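Local coordinates for protein putative isomerase YbhH (Escherichia coli, PDB 6OTV) that probably acts as an isomerase of the PrpF family, a branch of the diaminopimelate epimerase-like clan, at residues A[3-8]-A[21-26]; A[16-21]-A[101-106]; A[90-95]-A[124-129]; A[141-146]-A[339-344]; A[183-188]-A[231-236]. All coordinates share one frame; numbering follows the deposited sequence.

Contact 1 (A[3-8]-A[21-26]); sequences KIPCVM and AEHLPE. With EDO (1,2-ethanediol), chain L.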
# COMPACT_ATOMS: atom_id res chain seq x y z
N LYS A 3 -4.45 -31.06 -19.45
CA LYS A 3 -3.10 -30.57 -19.26
C LYS A 3 -3.16 -29.09 -18.91
O LYS A 3 -4.13 -28.39 -19.24
CB LYS A 3 -2.23 -30.79 -20.50
CG LYS A 3 -2.70 -30.03 -21.72
CD LYS A 3 -1.73 -30.19 -22.87
CE LYS A 3 -2.15 -29.37 -24.08
NZ LYS A 3 -1.20 -29.54 -25.21
N ILE A 4 -2.12 -28.61 -18.25
CA ILE A 4 -2.05 -27.22 -17.79
C ILE A 4 -0.59 -26.80 -17.65
O ILE A 4 0.24 -27.58 -17.16
CB ILE A 4 -2.82 -27.05 -16.47
CG1 ILE A 4 -2.75 -25.59 -15.99
CG2 ILE A 4 -2.27 -27.98 -15.39
CD1 ILE A 4 -3.56 -25.34 -14.73
N PRO A 5 -0.22 -25.60 -18.10
CA PRO A 5 1.13 -25.10 -17.84
C PRO A 5 1.39 -24.98 -16.34
O PRO A 5 0.51 -24.59 -15.57
CB PRO A 5 1.15 -23.73 -18.52
CG PRO A 5 0.08 -23.81 -19.55
CD PRO A 5 -0.99 -24.69 -18.97
N CYS A 6 2.61 -25.32 -15.94
CA CYS A 6 2.94 -25.37 -14.52
C CYS A 6 4.43 -25.13 -14.32
O CYS A 6 5.25 -25.46 -15.18
CB CYS A 6 2.51 -26.71 -13.91
SG CYS A 6 2.86 -26.89 -12.15
N VAL A 7 4.76 -24.55 -13.17
CA VAL A 7 6.14 -24.32 -12.76
C VAL A 7 6.28 -24.80 -11.32
O VAL A 7 5.56 -24.32 -10.44
CB VAL A 7 6.54 -22.84 -12.87
CG1 VAL A 7 7.93 -22.62 -12.27
CG2 VAL A 7 6.51 -22.36 -14.32
N MET A 8 7.18 -25.74 -11.09
CA MET A 8 7.52 -26.15 -9.73
C MET A 8 8.66 -25.28 -9.22
O MET A 8 9.67 -25.10 -9.92
CB MET A 8 7.92 -27.62 -9.65
CG MET A 8 8.25 -28.11 -8.25
SD MET A 8 8.82 -29.82 -8.23
CE MET A 8 7.39 -30.67 -8.88
N ALA A 21 -3.48 -17.74 -12.80
CA ALA A 21 -4.92 -17.87 -12.63
C ALA A 21 -5.66 -17.97 -13.96
O ALA A 21 -6.77 -18.50 -14.00
CB ALA A 21 -5.46 -16.70 -11.81
N GLU A 22 -5.06 -17.46 -15.05
CA GLU A 22 -5.66 -17.60 -16.37
C GLU A 22 -5.96 -19.06 -16.70
O GLU A 22 -6.97 -19.36 -17.35
CB GLU A 22 -4.72 -17.04 -17.44
CG GLU A 22 -4.73 -15.55 -17.61
CD GLU A 22 -3.67 -15.09 -18.59
OE1 GLU A 22 -2.82 -15.93 -18.97
OE2 GLU A 22 -3.68 -13.91 -18.99
N HIS A 23 -5.10 -19.97 -16.27
CA HIS A 23 -5.15 -21.36 -16.70
C HIS A 23 -6.04 -22.23 -15.83
O HIS A 23 -6.04 -23.45 -15.99
CB HIS A 23 -3.73 -21.93 -16.74
CG HIS A 23 -2.82 -21.20 -17.68
ND1 HIS A 23 -1.46 -21.07 -17.45
CD2 HIS A 23 -3.07 -20.56 -18.84
CE1 HIS A 23 -0.92 -20.38 -18.44
NE2 HIS A 23 -1.87 -20.06 -19.30
N LEU A 24 -6.82 -21.63 -14.94
CA LEU A 24 -7.70 -22.36 -14.04
C LEU A 24 -9.13 -21.88 -14.21
O LEU A 24 -9.37 -20.71 -14.52
CB LEU A 24 -7.26 -22.18 -12.58
CG LEU A 24 -5.96 -22.88 -12.18
CD1 LEU A 24 -5.48 -22.40 -10.82
CD2 LEU A 24 -6.16 -24.39 -12.17
N PRO A 25 -10.11 -22.77 -14.02
CA PRO A 25 -11.51 -22.36 -14.13
C PRO A 25 -11.94 -21.53 -12.93
O PRO A 25 -11.36 -21.60 -11.84
CB PRO A 25 -12.26 -23.69 -14.18
CG PRO A 25 -11.40 -24.62 -13.39
CD PRO A 25 -9.98 -24.20 -13.70
N GLU A 26 -12.99 -20.74 -13.14
CA GLU A 26 -13.49 -19.87 -12.08
C GLU A 26 -14.27 -20.66 -11.03
O GLU A 26 -14.30 -20.27 -9.86
CB GLU A 26 -14.34 -18.76 -12.67
CG GLU A 26 -14.72 -17.66 -11.70
CD GLU A 26 -15.39 -16.48 -12.39
OE1 GLU A 26 -15.17 -16.30 -13.61
OE2 GLU A 26 -16.13 -15.74 -11.72
C1 EDO L . -2.48 -12.98 -15.56
O1 EDO L . -2.95 -12.10 -14.53
C2 EDO L . -2.47 -14.42 -15.04
O2 EDO L . -3.78 -14.80 -14.62
O HOH W 1 -0.04 -21.88 -15.10

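Contact 2 (A[16-21]-A[101-106]); sequences GAFLLA and GAFAIE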
# COMPACT_ATOMS: atom_id res chain seq x y z
N GLY A 16 6.18 -26.60 -4.44
CA GLY A 16 4.89 -26.88 -5.03
C GLY A 16 4.74 -26.22 -6.39
O GLY A 16 5.70 -25.71 -6.97
N ALA A 17 3.51 -26.26 -6.89
CA ALA A 17 3.20 -25.72 -8.21
C ALA A 17 2.91 -24.23 -8.13
O ALA A 17 2.22 -23.76 -7.22
CB ALA A 17 2.00 -26.42 -8.83
N PHE A 18 3.45 -23.49 -9.10
CA PHE A 18 3.14 -22.09 -9.30
C PHE A 18 2.37 -21.97 -10.62
O PHE A 18 2.87 -22.37 -11.67
CB PHE A 18 4.41 -21.24 -9.31
CG PHE A 18 4.98 -21.00 -7.93
CD1 PHE A 18 5.58 -22.03 -7.22
CD2 PHE A 18 4.91 -19.75 -7.34
CE1 PHE A 18 6.10 -21.82 -5.95
CE2 PHE A 18 5.43 -19.52 -6.08
CZ PHE A 18 6.02 -20.56 -5.38
N LEU A 19 1.15 -21.44 -10.54
CA LEU A 19 0.22 -21.43 -11.65
C LEU A 19 -0.29 -20.01 -11.89
O LEU A 19 -0.40 -19.22 -10.95
CB LEU A 19 -0.97 -22.36 -11.39
CG LEU A 19 -0.65 -23.81 -11.04
CD1 LEU A 19 -1.88 -24.53 -10.52
CD2 LEU A 19 -0.07 -24.53 -12.25
N LEU A 20 -0.59 -19.71 -13.15
CA LEU A 20 -1.28 -18.48 -13.50
C LEU A 20 -2.78 -18.71 -13.40
O LEU A 20 -3.30 -19.73 -13.87
CB LEU A 20 -0.91 -18.04 -14.92
CG LEU A 20 0.53 -17.58 -15.15
CD1 LEU A 20 0.78 -17.42 -16.64
CD2 LEU A 20 0.79 -16.28 -14.42
N ALA A 21 -3.48 -17.74 -12.80
CA ALA A 21 -4.92 -17.87 -12.63
C ALA A 21 -5.66 -17.97 -13.96
O ALA A 21 -6.77 -18.50 -14.00
CB ALA A 21 -5.46 -16.70 -11.81
N GLY A 101 7.39 -13.43 -6.29
CA GLY A 101 7.98 -12.30 -7.00
C GLY A 101 8.78 -12.74 -8.22
O GLY A 101 8.64 -12.17 -9.31
N ALA A 102 9.64 -13.74 -8.05
CA ALA A 102 10.44 -14.24 -9.17
C ALA A 102 9.55 -14.85 -10.24
O ALA A 102 9.82 -14.72 -11.44
CB ALA A 102 11.47 -15.25 -8.68
N PHE A 103 8.48 -15.54 -9.83
CA PHE A 103 7.56 -16.12 -10.80
C PHE A 103 6.83 -15.04 -11.58
O PHE A 103 6.62 -15.18 -12.79
CB PHE A 103 6.57 -17.04 -10.08
CG PHE A 103 5.58 -17.70 -11.00
CD1 PHE A 103 5.90 -18.87 -11.67
CD2 PHE A 103 4.32 -17.15 -11.19
CE1 PHE A 103 4.99 -19.48 -12.52
CE2 PHE A 103 3.40 -17.76 -12.04
CZ PHE A 103 3.74 -18.93 -12.70
N ALA A 104 6.45 -13.95 -10.91
CA ALA A 104 5.74 -12.88 -11.60
C ALA A 104 6.63 -12.20 -12.63
O ALA A 104 6.16 -11.81 -13.71
CB ALA A 104 5.22 -11.86 -10.59
N ILE A 105 7.92 -12.06 -12.33
CA ILE A 105 8.84 -11.42 -13.27
C ILE A 105 9.09 -12.33 -14.47
O ILE A 105 9.08 -11.87 -15.62
CB ILE A 105 10.15 -11.04 -12.56
CG1 ILE A 105 9.87 -10.04 -11.43
CG2 ILE A 105 11.15 -10.47 -13.55
CD1 ILE A 105 11.01 -9.88 -10.45
N GLU A 106 9.31 -13.62 -14.23
CA GLU A 106 9.57 -14.53 -15.34
C GLU A 106 8.37 -14.70 -16.26
O GLU A 106 8.56 -15.04 -17.44
CB GLU A 106 10.01 -15.90 -14.81
CG GLU A 106 11.36 -15.91 -14.11
CD GLU A 106 11.95 -17.30 -14.02
OE1 GLU A 106 12.24 -17.89 -15.08
OE2 GLU A 106 12.13 -17.80 -12.89

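Contact 3 (A[90-95]-A[124-129]); sequences TPNCGN and VNTGTF. With PO4 (phosphate ion), chain I.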
# COMPACT_ATOMS: atom_id res chain seq x y z
N THR A 90 -7.00 -21.78 3.71
CA THR A 90 -7.08 -20.86 4.85
C THR A 90 -5.82 -20.03 5.02
O THR A 90 -5.91 -18.79 4.95
CB THR A 90 -7.43 -21.64 6.12
OG1 THR A 90 -8.73 -22.23 5.98
CG2 THR A 90 -7.42 -20.72 7.33
N PRO A 91 -4.64 -20.60 5.22
CA PRO A 91 -3.50 -19.80 5.69
C PRO A 91 -2.82 -19.02 4.57
O PRO A 91 -3.14 -19.13 3.39
CB PRO A 91 -2.56 -20.85 6.27
CG PRO A 91 -2.76 -22.01 5.38
CD PRO A 91 -4.22 -21.99 4.97
N ASN A 92 -1.86 -18.20 4.99
CA ASN A 92 -0.94 -17.52 4.09
C ASN A 92 0.43 -18.15 4.29
O ASN A 92 1.06 -17.95 5.34
CB ASN A 92 -0.91 -16.01 4.36
CG ASN A 92 0.19 -15.30 3.59
OD1 ASN A 92 0.67 -15.78 2.56
ND2 ASN A 92 0.60 -14.14 4.10
N CYS A 93 0.88 -18.93 3.31
CA CYS A 93 2.16 -19.62 3.41
C CYS A 93 3.27 -18.64 3.06
O CYS A 93 3.39 -18.22 1.90
CB CYS A 93 2.19 -20.84 2.50
SG CYS A 93 3.74 -21.76 2.57
N GLY A 94 4.08 -18.28 4.06
CA GLY A 94 5.15 -17.33 3.84
C GLY A 94 6.33 -17.90 3.07
O GLY A 94 7.08 -17.13 2.45
N ASN A 95 6.50 -19.21 3.10
CA ASN A 95 7.60 -19.81 2.35
C ASN A 95 7.30 -19.87 0.86
O ASN A 95 8.15 -19.52 0.04
CB ASN A 95 7.91 -21.20 2.92
CG ASN A 95 8.67 -21.12 4.22
OD1 ASN A 95 9.90 -21.00 4.22
ND2 ASN A 95 7.95 -21.16 5.33
N VAL A 124 -4.32 -13.12 -1.31
CA VAL A 124 -5.78 -13.16 -1.39
C VAL A 124 -6.38 -13.86 -0.18
O VAL A 124 -7.49 -13.53 0.25
CB VAL A 124 -6.22 -13.82 -2.71
CG1 VAL A 124 -7.74 -13.86 -2.82
CG2 VAL A 124 -5.63 -13.07 -3.90
N ASN A 125 -5.65 -14.83 0.40
CA ASN A 125 -6.20 -15.60 1.51
C ASN A 125 -6.47 -14.71 2.72
O ASN A 125 -7.50 -14.86 3.39
CB ASN A 125 -5.23 -16.73 1.89
CG ASN A 125 -4.82 -17.57 0.69
OD1 ASN A 125 -4.00 -17.15 -0.13
ND2 ASN A 125 -5.39 -18.76 0.59
N THR A 126 -5.56 -13.79 3.03
CA THR A 126 -5.63 -13.00 4.25
C THR A 126 -5.81 -11.50 4.01
O THR A 126 -6.04 -10.77 4.98
CB THR A 126 -4.37 -13.20 5.10
OG1 THR A 126 -3.23 -12.73 4.37
CG2 THR A 126 -4.18 -14.66 5.46
N GLY A 127 -5.70 -11.02 2.78
CA GLY A 127 -5.68 -9.59 2.55
C GLY A 127 -4.40 -8.90 2.97
O GLY A 127 -4.35 -7.67 2.97
N THR A 128 -3.37 -9.66 3.33
CA THR A 128 -2.10 -9.08 3.75
C THR A 128 -1.27 -8.68 2.53
O THR A 128 -1.22 -9.40 1.53
CB THR A 128 -1.31 -10.08 4.60
OG1 THR A 128 -2.11 -10.47 5.73
CG2 THR A 128 -0.01 -9.48 5.11
N PHE A 129 -0.63 -7.51 2.62
CA PHE A 129 0.23 -7.00 1.56
C PHE A 129 1.69 -7.21 1.95
O PHE A 129 2.11 -6.85 3.05
CB PHE A 129 -0.04 -5.52 1.30
CG PHE A 129 -1.37 -5.26 0.63
CD1 PHE A 129 -2.54 -5.29 1.36
CD2 PHE A 129 -1.43 -4.98 -0.73
CE1 PHE A 129 -3.76 -5.04 0.75
CE2 PHE A 129 -2.64 -4.73 -1.35
CZ PHE A 129 -3.81 -4.76 -0.61
P PO4 I . 4.82 -20.89 6.69
O1 PO4 I . 3.88 -21.92 7.29
O2 PO4 I . 5.25 -21.34 5.31
O3 PO4 I . 4.11 -19.56 6.60
O4 PO4 I . 6.04 -20.76 7.56

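Contact 4 (A[141-146]-A[339-344]); sequences VEYEGS and TRKIFS. With EDO (1,2-ethanediol), chain N.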
# COMPACT_ATOMS: atom_id res chain seq x y z
N VAL A 141 15.98 -12.47 -13.43
CA VAL A 141 15.86 -13.09 -12.11
C VAL A 141 17.08 -13.97 -11.85
O VAL A 141 17.48 -14.77 -12.70
CB VAL A 141 14.56 -13.89 -12.02
CG1 VAL A 141 14.55 -14.76 -10.77
CG2 VAL A 141 13.36 -12.95 -12.03
N GLU A 142 17.67 -13.81 -10.68
CA GLU A 142 18.85 -14.56 -10.27
C GLU A 142 18.47 -15.47 -9.11
O GLU A 142 17.95 -15.00 -8.09
CB GLU A 142 19.99 -13.62 -9.87
CG GLU A 142 21.23 -14.33 -9.37
CD GLU A 142 21.90 -15.15 -10.45
OE1 GLU A 142 22.59 -14.56 -11.30
OE2 GLU A 142 21.72 -16.39 -10.46
N TYR A 143 18.73 -16.76 -9.27
CA TYR A 143 18.49 -17.73 -8.21
C TYR A 143 19.75 -18.14 -7.46
O TYR A 143 19.65 -18.58 -6.31
CB TYR A 143 17.81 -18.98 -8.77
CG TYR A 143 16.42 -18.71 -9.29
CD1 TYR A 143 15.38 -18.39 -8.42
CD2 TYR A 143 16.14 -18.76 -10.65
CE1 TYR A 143 14.11 -18.14 -8.89
CE2 TYR A 143 14.87 -18.50 -11.13
CZ TYR A 143 13.86 -18.20 -10.24
OH TYR A 143 12.59 -17.94 -10.71
N GLU A 144 20.92 -17.99 -8.08
CA GLU A 144 22.18 -18.29 -7.42
C GLU A 144 22.54 -17.19 -6.43
O GLU A 144 22.23 -16.01 -6.64
CB GLU A 144 23.30 -18.46 -8.44
CG GLU A 144 23.04 -19.52 -9.49
CD GLU A 144 24.24 -19.77 -10.39
OE1 GLU A 144 25.19 -18.96 -10.35
OE2 GLU A 144 24.23 -20.77 -11.13
N GLY A 145 23.21 -17.58 -5.35
CA GLY A 145 23.59 -16.62 -4.33
C GLY A 145 24.21 -17.34 -3.15
O GLY A 145 24.39 -18.56 -3.15
N SER A 146 24.54 -16.55 -2.12
CA SER A 146 25.22 -17.05 -0.94
C SER A 146 24.34 -17.07 0.31
O SER A 146 24.84 -17.40 1.39
CB SER A 146 26.47 -16.20 -0.66
OG SER A 146 26.14 -14.83 -0.52
N THR A 339 14.61 -18.90 -2.87
CA THR A 339 13.71 -19.63 -3.75
C THR A 339 14.50 -20.14 -4.94
O THR A 339 15.62 -19.69 -5.21
CB THR A 339 12.53 -18.74 -4.21
OG1 THR A 339 11.57 -19.54 -4.91
CG2 THR A 339 13.02 -17.62 -5.12
N ARG A 340 13.92 -21.10 -5.66
CA ARG A 340 14.57 -21.64 -6.84
C ARG A 340 13.52 -22.23 -7.77
O ARG A 340 12.61 -22.93 -7.31
CB ARG A 340 15.62 -22.70 -6.48
CG ARG A 340 16.60 -23.00 -7.61
CD ARG A 340 17.60 -24.06 -7.20
NE ARG A 340 17.02 -25.40 -7.18
CZ ARG A 340 16.92 -26.18 -8.26
NH1 ARG A 340 17.34 -25.74 -9.44
NH2 ARG A 340 16.37 -27.38 -8.15
N LYS A 341 13.64 -21.94 -9.06
CA LYS A 341 12.81 -22.57 -10.06
C LYS A 341 13.36 -23.96 -10.36
O LYS A 341 14.55 -24.12 -10.65
CB LYS A 341 12.76 -21.73 -11.33
CG LYS A 341 11.96 -22.35 -12.47
CD LYS A 341 11.87 -21.43 -13.67
CE LYS A 341 13.25 -21.08 -14.20
NZ LYS A 341 13.16 -20.32 -15.48
N ILE A 342 12.49 -24.97 -10.28
CA ILE A 342 12.90 -26.37 -10.42
C ILE A 342 12.46 -26.94 -11.76
O ILE A 342 13.29 -27.43 -12.53
CB ILE A 342 12.35 -27.21 -9.24
CG1 ILE A 342 12.90 -26.68 -7.92
CG2 ILE A 342 12.71 -28.68 -9.43
CD1 ILE A 342 12.41 -27.45 -6.70
N PHE A 343 11.18 -26.83 -12.10
CA PHE A 343 10.61 -27.50 -13.27
C PHE A 343 9.65 -26.54 -13.96
O PHE A 343 8.71 -26.05 -13.32
CB PHE A 343 9.88 -28.78 -12.84
CG PHE A 343 9.79 -29.83 -13.92
CD1 PHE A 343 9.76 -29.49 -15.26
CD2 PHE A 343 9.72 -31.18 -13.57
CE1 PHE A 343 9.68 -30.46 -16.24
CE2 PHE A 343 9.63 -32.15 -14.55
CZ PHE A 343 9.61 -31.79 -15.88
N SER A 344 9.86 -26.29 -15.25
CA SER A 344 8.98 -25.44 -16.04
C SER A 344 8.50 -26.24 -17.24
O SER A 344 9.31 -26.83 -17.96
CB SER A 344 9.69 -24.16 -16.50
OG SER A 344 8.76 -23.29 -17.12
C1 EDO N . 18.94 -22.19 -11.33
O1 EDO N . 18.86 -23.08 -10.22
C2 EDO N . 17.57 -22.06 -11.98
O2 EDO N . 16.56 -21.93 -10.96

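Contact 5 (A[183-188]-A[231-236]); sequences YFDDVP and RLQAGK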
# COMPACT_ATOMS: atom_id res chain seq x y z
N TYR A 183 -4.51 -12.42 31.85
CA TYR A 183 -4.39 -13.55 32.76
C TYR A 183 -5.56 -14.50 32.54
O TYR A 183 -6.72 -14.08 32.58
CB TYR A 183 -4.35 -13.08 34.22
CG TYR A 183 -3.12 -12.28 34.56
CD1 TYR A 183 -1.99 -12.90 35.08
CD2 TYR A 183 -3.09 -10.91 34.36
CE1 TYR A 183 -0.85 -12.17 35.39
CE2 TYR A 183 -1.96 -10.17 34.66
CZ TYR A 183 -0.85 -10.80 35.17
OH TYR A 183 0.28 -10.07 35.48
N PHE A 184 -5.24 -15.76 32.28
CA PHE A 184 -6.24 -16.81 32.14
C PHE A 184 -5.73 -18.04 32.87
O PHE A 184 -4.61 -18.49 32.61
CB PHE A 184 -6.51 -17.13 30.67
CG PHE A 184 -6.91 -15.94 29.84
CD1 PHE A 184 -8.21 -15.48 29.86
CD2 PHE A 184 -5.98 -15.29 29.05
CE1 PHE A 184 -8.59 -14.38 29.10
CE2 PHE A 184 -6.35 -14.19 28.29
CZ PHE A 184 -7.65 -13.74 28.32
N ASP A 185 -6.54 -18.56 33.79
CA ASP A 185 -6.16 -19.71 34.62
C ASP A 185 -4.87 -19.42 35.39
O ASP A 185 -4.00 -20.28 35.52
CB ASP A 185 -6.02 -20.97 33.77
CG ASP A 185 -7.23 -21.22 32.89
OD1 ASP A 185 -8.20 -20.44 32.98
OD2 ASP A 185 -7.20 -22.19 32.10
N ASP A 186 -4.74 -18.18 35.88
CA ASP A 186 -3.60 -17.74 36.68
C ASP A 186 -2.28 -17.87 35.91
O ASP A 186 -1.22 -18.07 36.51
CB ASP A 186 -3.52 -18.50 38.01
CG ASP A 186 -4.80 -18.37 38.82
OD1 ASP A 186 -5.38 -17.27 38.83
OD2 ASP A 186 -5.22 -19.37 39.44
N VAL A 187 -2.33 -17.74 34.59
CA VAL A 187 -1.16 -17.81 33.73
C VAL A 187 -1.03 -16.47 33.01
O VAL A 187 -1.93 -16.08 32.27
CB VAL A 187 -1.24 -18.96 32.72
CG1 VAL A 187 -0.01 -18.97 31.83
CG2 VAL A 187 -1.41 -20.29 33.43
N PRO A 188 0.06 -15.73 33.20
CA PRO A 188 0.24 -14.46 32.47
C PRO A 188 0.54 -14.73 31.00
O PRO A 188 1.52 -15.40 30.68
CB PRO A 188 1.43 -13.80 33.18
CG PRO A 188 2.21 -14.95 33.74
CD PRO A 188 1.19 -16.01 34.11
N ARG A 231 -6.78 -20.90 25.21
CA ARG A 231 -7.02 -20.42 23.85
C ARG A 231 -8.48 -20.01 23.66
O ARG A 231 -8.76 -18.93 23.12
CB ARG A 231 -6.64 -21.49 22.83
CG ARG A 231 -6.76 -20.99 21.40
CD ARG A 231 -6.47 -22.08 20.39
NE ARG A 231 -7.59 -23.00 20.22
CZ ARG A 231 -8.56 -22.84 19.32
NH1 ARG A 231 -8.55 -21.79 18.51
NH2 ARG A 231 -9.54 -23.73 19.24
N LEU A 232 -9.41 -20.87 24.08
CA LEU A 232 -10.83 -20.51 24.00
C LEU A 232 -11.10 -19.24 24.79
O LEU A 232 -11.88 -18.38 24.36
CB LEU A 232 -11.69 -21.66 24.52
CG LEU A 232 -11.49 -23.04 23.89
CD1 LEU A 232 -12.32 -24.09 24.63
CD2 LEU A 232 -11.84 -23.02 22.42
N GLN A 233 -10.46 -19.09 25.96
CA GLN A 233 -10.65 -17.90 26.77
C GLN A 233 -10.01 -16.68 26.11
O GLN A 233 -10.57 -15.57 26.17
CB GLN A 233 -10.07 -18.12 28.16
CG GLN A 233 -10.96 -17.66 29.31
CD GLN A 233 -10.45 -18.11 30.66
OE1 GLN A 233 -9.87 -19.19 30.79
NE2 GLN A 233 -10.65 -17.28 31.68
N ALA A 234 -8.85 -16.85 25.47
CA ALA A 234 -8.17 -15.73 24.84
C ALA A 234 -8.90 -15.27 23.58
O ALA A 234 -8.96 -14.07 23.29
CB ALA A 234 -6.73 -16.09 24.51
N GLY A 235 -9.45 -16.22 22.81
CA GLY A 235 -10.19 -15.85 21.62
C GLY A 235 -11.42 -15.01 21.92
O GLY A 235 -11.69 -14.02 21.25
N LYS A 236 -12.18 -15.41 22.94
CA LYS A 236 -13.35 -14.62 23.33
C LYS A 236 -12.94 -13.25 23.86
O LYS A 236 -13.68 -12.28 23.70
CB LYS A 236 -14.17 -15.37 24.38

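Contact 1 (A[3-8]-A[21-26])
A single ordered water ties Pro5 to His23. It donates to Pro5 O at 2.8 Å and lies 2.9 Å from His23 ND1, in the plane of the imidazole and at its edge, so that backbone and ring are joined without a direct hydrogen bond between the two segments. The same pair also meets through carbon: Pro5 CG sits over one face of the ring, 3.7 Å from His23 CE1 and displaced toward the rim, a CH-pi contact whose line to the centroid runs 24° off the ring normal. Water at the edge and proline over a face both limit how the imidazole can turn. This is how the turn that follows strand 14-20 folds back on the beginning of strand 3-11, the antiparallel neighbour of 14-20; Leu24 N closes the turn on Ala21 O at 3.3 Å. Ile4, the residue before the proline, adds an apolar contact. Its chain is fully extended (chi1 -180°, chi2 176°), which carries CD1 to within 3.4 Å of His23 O and 3.8 Å of Leu24 CD2. Helix 28-39 continues this apolar patch, Ile38 touching Ile4 and Ile34 touching Leu24. Glu22 N gives a weak bond of 3.0 Å to O2 of an ethanediol, probably from the crystallisation liquor, that is also hydrogen-bonded to Arg65 N.

Contact 2 (A[16-21]-A[101-106])
Phe18 and Phe103 meet obliquely, their side chains running past each other in opposite directions. What covers the Phe103 ring is the root of Phe18: CB lies over one face, 3.7 Å from Phe103 CD1 and 22° off the normal through the centroid, a CH-pi contact. The two rings are inclined at 42° with centroids 5.8 Å apart, neither stacked nor edge-to-face. Phe103 gets there because its CG stands anti to the backbone N, which sends the ring out from the helix to the strand. Farther along, Leu20 brings one methyl, CD2, to 3.8 Å from Phe103 CE2, so two alternate residues of the strand, Phe18 and Leu20, both touch the ring. Val7 and Ile63, from the two strands flanking strand 14-20, also touch it. The axes of segments 16-20 and 101-106 approach to 10.0 Å, at 42°. A helix turning an aromatic side chain onto the strands beside it is consistent with the diaminopimelate epimerase fold, in which each domain wraps its strands around a central helix.

Contact 3 (A[90-95]-A[124-129])
Beside an anion site at the start of helix 94-106, the approach to the helix packs against the turn 124-129 through Asn125 and Pro91. Asn125 CB lies 3.5 Å from Pro91 O, and the amide beyond it is engaged elsewhere, its ND2 donating to Thr89 O and its OD1 accepting from Phe77 N. Next along, Asn92 CB meets the methyl Thr126 CG2 at 3.7 Å, the two side chains crossing at about a right angle. The Thr126 hydroxyl stands between its backbone N and carbonyl carbon (chi1 62°), which lets it accept from Thr128 N at 3.2 Å in an ST turn; it also accepts from Thr128 OG1 at 2.9 Å and is hydrogen-bonded to Asn123 OD1. Past Asn92, Cys93 takes the N-cap, and a phosphate, probably from the crystallisation liquor, binds at the helix start. Gly94 N reaches its O3 at 2.8 Å, while Asn95 ND2 gives an almost straight bond (175°) of 2.7 Å to O2. Thr13 N and Arg337 NH1 bond Asn95 OD1, which helps to fix the amide's rotation. Ile279 N, at the start of helix 279-290, binds the same phosphate, consistent with the substrate cleft between the two domains of this clan.

Contact 4 (A[141-146]-A[339-344])
Tyr143 lays one face of its ring on the backbone of strand 332-344, with Lys341 N 3.8 Å above the plane and over the ring centre. At the rim, Tyr143 CD1 comes within 3.5 Å of Thr339 O and 3.7 Å of Arg340 CA, while the methyl Thr339 CG2 lies in the ring plane at 4.0 Å from Tyr143 CE1. The opposite face is taken by Val141 CG1 from the same loop, so the phenol is sandwiched. This loop, between strands 129-135 and 158-163, thereby lays the tyrosine over strand 332-344, an antiparallel neighbour of strand 3-11; just beyond, Ile342 and Phe343 both face Met8 in a classic beta bulge. Farther out, the hydroxyl of Thr339 is bound to Arg10 O, and Lys341 swings its amine off to a salt bridge with Glu106 on helix 94-106. Within the loop, Glu142 OE2 accepts from Glu144 N at 3.0 Å. An ethanediol, probably from the crystallisation liquor, bridges Lys341 O and Arg340 NH1, the latter 3.2 Å from its O1.

Contact 5 (A[183-188]-A[231-236])
A type I' turn from Phe184 to Val187, closed by Val187 N on Phe184 O at 3.1 Å, brings the hairpin tip beside helix 221-237, where Phe184 and Gln233 have the closest backbones. With CG beside its own backbone N (chi1 -55°), Phe184 directs its ring at the helix and lays one face against the main chain there: Phe184 CZ is 4.0 Å from Ala234 CA. The methyl Ala234 CB stands a little farther off, 4.2 Å from Phe184 CE2. Gln233 runs the other way past the ring, its aliphatic part alongside, with CB 3.6 Å from Phe184 CD1. Asp185, the first of the two central residues of the turn, reaches over toward the Gln233 amide, but its firm partner is Ser229 OG, which binds Asp185 OD2 one helical turn earlier. Phe184 also touches Ile230 and Ala237 on the same helix and Val189 on its hairpin partner, while Ala234 packs on Cys191 and Val199, so the helix packs against strands 187-193 and 197-202, with the hairpin turn beside it.

In the fold
Contact 2 is the buried one, built wholly of apolar and aromatic groups between strand 14-20 and helix 94-106. Contacts 1 and 4 touch it and are partly buried: contact 1 adds a bridging water; contact 4 lays a ring on backbone, and its lysine carries a salt bridge, Lys341 NZ to Glu106 OE1 at 2.6 Å, into contact 2. Strand 3-11 unites the three: Val7 O takes Phe18 N at 2.6 Å, and Met8 N bonds Phe343 O at 2.7 Å. Contact 3, at the other end of helix 94-106, is a surface contact whose segments touch through carbon, while its hydrogen bonds go to neighbours and the phosphate. Contact 5, partly buried, stands about 44 Å from contacts 1 and 4, centre to centre.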